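Local coordinates for protein L-lactate dehydrogenase (Trichomonas vaginalis, PDB 4UUN) that probably interconverts an alpha-hydroxy acid (L-lactate or L-malate) and its keto acid, using NAD(H) as the redox cofactor, at residues L8-A13 against L85-P90. Residues are numbered along the deposited sequence; the frame is centred on the assembly and turned at random.
Sequences LITGAA and LVASMP. With NAI (1,4-dihydronicotinamide adenine dinucleotide), chain D.
Thr-10 directs its hydroxyl across to the loop at Val-86 and Ala-87, and three partners converge on that oxygen. The straighter of the two amide bonds comes from Ala-87 N, 3.0 Å from Thr-10 OG1 with an N-H...O angle of 162°; Val-86 N, though as near, approaches at 123° and bonds only weakly. A water 2.6 Å from Thr-10 OG1 also donates to Ala-87 O, linking the hydroxyl indirectly to that carbonyl. This grip depends on the torsion of Thr-10: with chi1 at 66°, OG1 sits between the backbone N and carbonyl carbon, while CG2 is turned to Leu-85. There the two side chains meet at a slant, Thr-10 CG2 lying 3.8 Å from Leu-85 CD2, and the same leucine methyl also faces Leu-8 CD2. Val-86 presents CB to the carbonyl oxygen of Thr-10.

The residues join neighbouring parallel strands, 5-10 and 82-85, at the carboxyl ends where the dinucleotide lies across a Rossmann fold. Gly-11 opens the glycine-rich turn after the first strand. Its CA lies 3.2 Å from O4B of the adenosine ribose, which measures how closely the cofactor passes. Asp-41, just after strand 35-40, hydrogen-bonds both Ala-13 N and the cofactor.

Ala-87 CB sits over the adenine face, 3.3 Å from N3A, and also packs near Gly-11 N. Val-86, its CG1 anti to the backbone N, sets that methyl 3.7 Å from C5D beside the nicotinamide ribose. Farther along, Ser-88 OG accepts a hydrogen bond from O2D of the same sugar, and Asn-104 takes one from Met-89 N.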
ATOM      1  N   LEU B   8      -8.375  10.501  10.693  1.00 16.93           N
ATOM      2  CA  LEU B   8      -8.409  11.540   9.658  1.00 17.03           C
ATOM      3  C   LEU B   8      -7.166  11.500   8.765  1.00 15.33           C
ATOM      4  O   LEU B   8      -6.040  11.406   9.259  1.00 14.38           O
ATOM      5  CB  LEU B   8      -8.507  12.933  10.296  1.00 17.02           C
ATOM      6  CG  LEU B   8      -8.313  14.146   9.369  1.00 16.21           C
ATOM      7  CD1 LEU B   8      -9.410  14.238   8.312  1.00 17.26           C
ATOM      8  CD2 LEU B   8      -8.260  15.429  10.190  1.00 16.39           C
ATOM      9  N   ILE B   9      -7.393  11.599   7.455  1.00 15.34           N
ATOM     10  CA  ILE B   9      -6.339  11.847   6.478  1.00 15.48           C
ATOM     11  C   ILE B   9      -6.713  13.090   5.659  1.00 16.15           C
ATOM     12  O   ILE B   9      -7.737  13.091   4.971  1.00 16.30           O
ATOM     13  CB  ILE B   9      -6.171  10.651   5.506  1.00 12.01           C
ATOM     14  CG1 ILE B   9      -5.876   9.355   6.264  1.00 13.52           C
ATOM     15  CG2 ILE B   9      -5.049  10.918   4.502  1.00 10.03           C
ATOM     16  CD1 ILE B   9      -5.994   8.090   5.387  1.00 12.99           C
ATOM     17  N   THR B  10      -5.891  14.139   5.731  1.00 14.19           N
ATOM     18  CA  THR B  10      -6.088  15.331   4.896  1.00 13.84           C
ATOM     19  C   THR B  10      -5.354  15.138   3.585  1.00 15.59           C
ATOM     20  O   THR B  10      -4.453  14.306   3.493  1.00 16.90           O
ATOM     21  CB  THR B  10      -5.569  16.627   5.565  1.00 15.35           C
ATOM     22  OG1 THR B  10      -4.144  16.572   5.700  1.00 16.24           O
ATOM     23  CG2 THR B  10      -6.211  16.840   6.928  1.00 14.70           C
ATOM     24  N   GLY B  11      -5.724  15.918   2.574  1.00 16.07           N
ATOM     25  CA  GLY B  11      -5.213  15.714   1.228  1.00 16.40           C
ATOM     26  C   GLY B  11      -5.435  14.274   0.785  1.00 16.44           C
ATOM     27  O   GLY B  11      -4.620  13.688   0.076  1.00 16.68           O
ATOM     28  N   ALA B  12      -6.560  13.710   1.209  1.00 16.76           N
ATOM     29  CA  ALA B  12      -6.808  12.273   1.082  1.00 16.68           C
ATOM     30  C   ALA B  12      -6.794  11.753  -0.354  1.00 17.68           C
ATOM     31  O   ALA B  12      -6.560  10.574  -0.566  1.00 17.51           O
ATOM     32  CB  ALA B  12      -8.126  11.896   1.761  1.00 16.23           C
ATOM     33  N   ALA B  13      -7.035  12.620  -1.333  1.00 19.15           N
ATOM     34  CA  ALA B  13      -7.124  12.179  -2.726  1.00 21.23           C
ATOM     35  C   ALA B  13      -5.783  12.152  -3.465  1.00 21.56           C
ATOM     36  O   ALA B  13      -5.727  11.767  -4.630  1.00 24.22           O
ATOM     37  CB  ALA B  13      -8.107  13.047  -3.481  1.00 21.66           C
ATOM     38  N   LEU B  85      -1.891  14.644   8.904  1.00 13.88           N
ATOM     39  CA  LEU B  85      -2.007  15.927   8.218  1.00 13.57           C
ATOM     40  C   LEU B  85      -1.029  15.974   7.052  1.00 12.57           C
ATOM     41  O   LEU B  85       0.099  16.473   7.173  1.00 12.18           O
ATOM     42  CB  LEU B  85      -1.767  17.092   9.177  1.00 14.15           C
ATOM     43  CG  LEU B  85      -2.658  17.142  10.421  1.00 15.39           C
ATOM     44  CD1 LEU B  85      -2.390  18.426  11.200  1.00 17.45           C
ATOM     45  CD2 LEU B  85      -4.136  17.040  10.063  1.00 15.23           C
ATOM     46  N   VAL B  86      -1.491  15.462   5.917  1.00 11.84           N
ATOM     47  CA  VAL B  86      -0.668  15.314   4.725  1.00 12.95           C
ATOM     48  C   VAL B  86      -0.736  16.553   3.842  1.00 12.66           C
ATOM     49  O   VAL B  86       0.261  16.971   3.258  1.00 12.11           O
ATOM     50  CB  VAL B  86      -1.137  14.077   3.919  1.00 14.81           C
ATOM     51  CG1 VAL B  86      -0.362  13.937   2.627  1.00 16.14           C
ATOM     52  CG2 VAL B  86      -1.011  12.816   4.770  1.00 14.46           C
ATOM     53  N   ALA B  87      -1.917  17.146   3.747  1.00 13.48           N
ATOM     54  CA  ALA B  87      -2.114  18.311   2.887  1.00 14.98           C
ATOM     55  C   ALA B  87      -1.272  19.507   3.323  1.00 15.44           C
ATOM     56  O   ALA B  87      -1.137  19.775   4.512  1.00 13.29           O
ATOM     57  CB  ALA B  87      -3.576  18.700   2.881  1.00 15.24           C
ATOM     58  N   SER B  88      -0.733  20.226   2.342  1.00 15.29           N
ATOM     59  CA  SER B  88      -0.064  21.499   2.567  1.00 16.37           C
ATOM     60  C   SER B  88      -0.092  22.293   1.266  1.00 18.20           C
ATOM     61  O   SER B  88      -0.463  21.761   0.215  1.00 18.82           O
ATOM     62  CB  SER B  88       1.381  21.266   2.988  1.00 18.82           C
ATOM     63  OG  SER B  88       2.084  20.589   1.963  1.00 23.10           O
ATOM     64  N   MET B  89       0.298  23.562   1.334  0.52 18.27           N
ATOM     65  CA  MET B  89       0.375  24.411   0.145  0.52 19.11           C
ATOM     66  C   MET B  89       1.759  24.267  -0.484  0.52 19.33           C
ATOM     67  O   MET B  89       2.762  24.583   0.156  0.52 18.69           O
ATOM     68  CB  MET B  89       0.120  25.873   0.522  0.52 20.64           C
ATOM     69  CG  MET B  89       0.241  26.855  -0.636  0.52 23.06           C
ATOM     70  SD  MET B  89      -1.053  26.638  -1.867  0.52 33.07           S
ATOM     71  CE  MET B  89      -0.075  26.687  -3.364  0.52 48.78           C
ATOM     72  N   PRO B  90       1.828  23.781  -1.735  1.00 22.76           N
ATOM     73  CA  PRO B  90       3.147  23.597  -2.348  1.00 23.85           C
ATOM     74  C   PRO B  90       3.852  24.918  -2.645  1.00 23.90           C
ATOM     75  O   PRO B  90       3.220  25.972  -2.686  1.00 24.21           O
ATOM     76  CB  PRO B  90       2.825  22.864  -3.652  1.00 27.07           C
ATOM     77  CG  PRO B  90       1.434  23.265  -3.971  1.00 29.47           C
ATOM     78  CD  PRO B  90       0.744  23.354  -2.638  1.00 27.91           C
TER
HETATM   79  PA  NAI D 345      -0.329  15.206  -3.992  0.79 43.01           P
HETATM   80  O1A NAI D 345      -0.171  16.513  -4.732  0.79 46.74           O
HETATM   81  O2A NAI D 345      -0.429  13.905  -4.760  0.79 38.47           O
HETATM   82  O5B NAI D 345      -1.621  15.322  -3.034  0.79 39.80           O
HETATM   83  C5B NAI D 345      -1.821  16.394  -2.115  0.79 37.23           C
HETATM   84  C4B NAI D 345      -3.309  16.480  -1.792  0.79 34.53           C
HETATM   85  O4B NAI D 345      -3.575  17.523  -0.847  0.79 35.55           O
HETATM   86  C3B NAI D 345      -4.159  16.788  -3.022  0.79 31.04           C
HETATM   87  O3B NAI D 345      -5.182  15.794  -3.139  0.79 27.60           O
HETATM   88  C2B NAI D 345      -4.746  18.171  -2.769  0.79 32.05           C
HETATM   89  O2B NAI D 345      -6.043  18.362  -3.348  0.79 29.81           O
HETATM   90  C1B NAI D 345      -4.782  18.180  -1.253  0.79 35.18           C
HETATM   91  N9A NAI D 345      -4.913  19.506  -0.606  0.79 35.82           N
HETATM   92  C8A NAI D 345      -4.335  20.677  -0.949  0.79 35.91           C
HETATM   93  N7A NAI D 345      -4.710  21.658  -0.080  0.79 35.50           N
HETATM   94  C5A NAI D 345      -5.535  21.108   0.835  0.79 36.00           C
HETATM   95  C6A NAI D 345      -6.288  21.565   2.029  0.79 38.49           C
HETATM   96  N6A NAI D 345      -6.239  22.857   2.437  0.79 41.60           N
HETATM   97  N1A NAI D 345      -7.031  20.644   2.697  0.79 35.89           N
HETATM   98  C2A NAI D 345      -7.098  19.347   2.314  0.79 32.44           C
HETATM   99  N3A NAI D 345      -6.443  18.873   1.235  0.79 31.52           N
HETATM  100  C4A NAI D 345      -5.670  19.687   0.474  0.79 34.33           C
HETATM  101  O3  NAI D 345       0.892  15.087  -2.951  0.79 77.31           O
HETATM  102  PN  NAI D 345       1.537  13.872  -2.113  0.79 46.80           P
HETATM  103  O1N NAI D 345       2.580  13.190  -2.974  0.79 48.97           O
HETATM  104  O2N NAI D 345       0.409  13.074  -1.498  0.79 43.94           O
HETATM  105  O5D NAI D 345       2.307  14.666  -0.944  0.79 36.24           O
HETATM  106  C5D NAI D 345       1.552  15.495  -0.074  0.79 37.01           C
HETATM  107  C4D NAI D 345       2.469  16.268   0.861  0.79 40.46           C
HETATM  108  O4D NAI D 345       3.242  15.417   1.713  0.79 40.75           O
HETATM  109  C3D NAI D 345       3.476  17.115   0.106  0.79 43.39           C
HETATM  110  O3D NAI D 345       2.889  18.365  -0.284  0.79 49.52           O
HETATM  111  C2D NAI D 345       4.604  17.266   1.105  0.79 36.71           C
HETATM  112  O2D NAI D 345       4.428  18.502   1.794  0.79 25.58           O
HETATM  113  C1D NAI D 345       4.435  16.114   2.098  0.79 41.31           C
HETATM  114  N1N NAI D 345       5.597  15.200   2.188  0.79 44.85           N
HETATM  115  C2N NAI D 345       6.126  14.995   3.397  0.79 44.26           C
HETATM  116  C3N NAI D 345       7.215  14.164   3.634  0.79 40.76           C
HETATM  117  C7N NAI D 345       7.775  13.956   5.032  0.79 33.04           C
HETATM  118  O7N NAI D 345       8.427  12.993   5.411  0.79 25.17           O
HETATM  119  N7N NAI D 345       7.548  14.899   5.973  0.79 32.06           N
HETATM  120  C4N NAI D 345       7.846  13.425   2.483  0.79 43.00           C
HETATM  121  C5N NAI D 345       7.186  13.714   1.212  0.79 45.08           C
HETATM  122  C6N NAI D 345       6.096  14.578   1.113  0.79 46.17           C
HETATM  123  O   HOH W   1      -3.017  18.810   6.497  1.00 14.65           O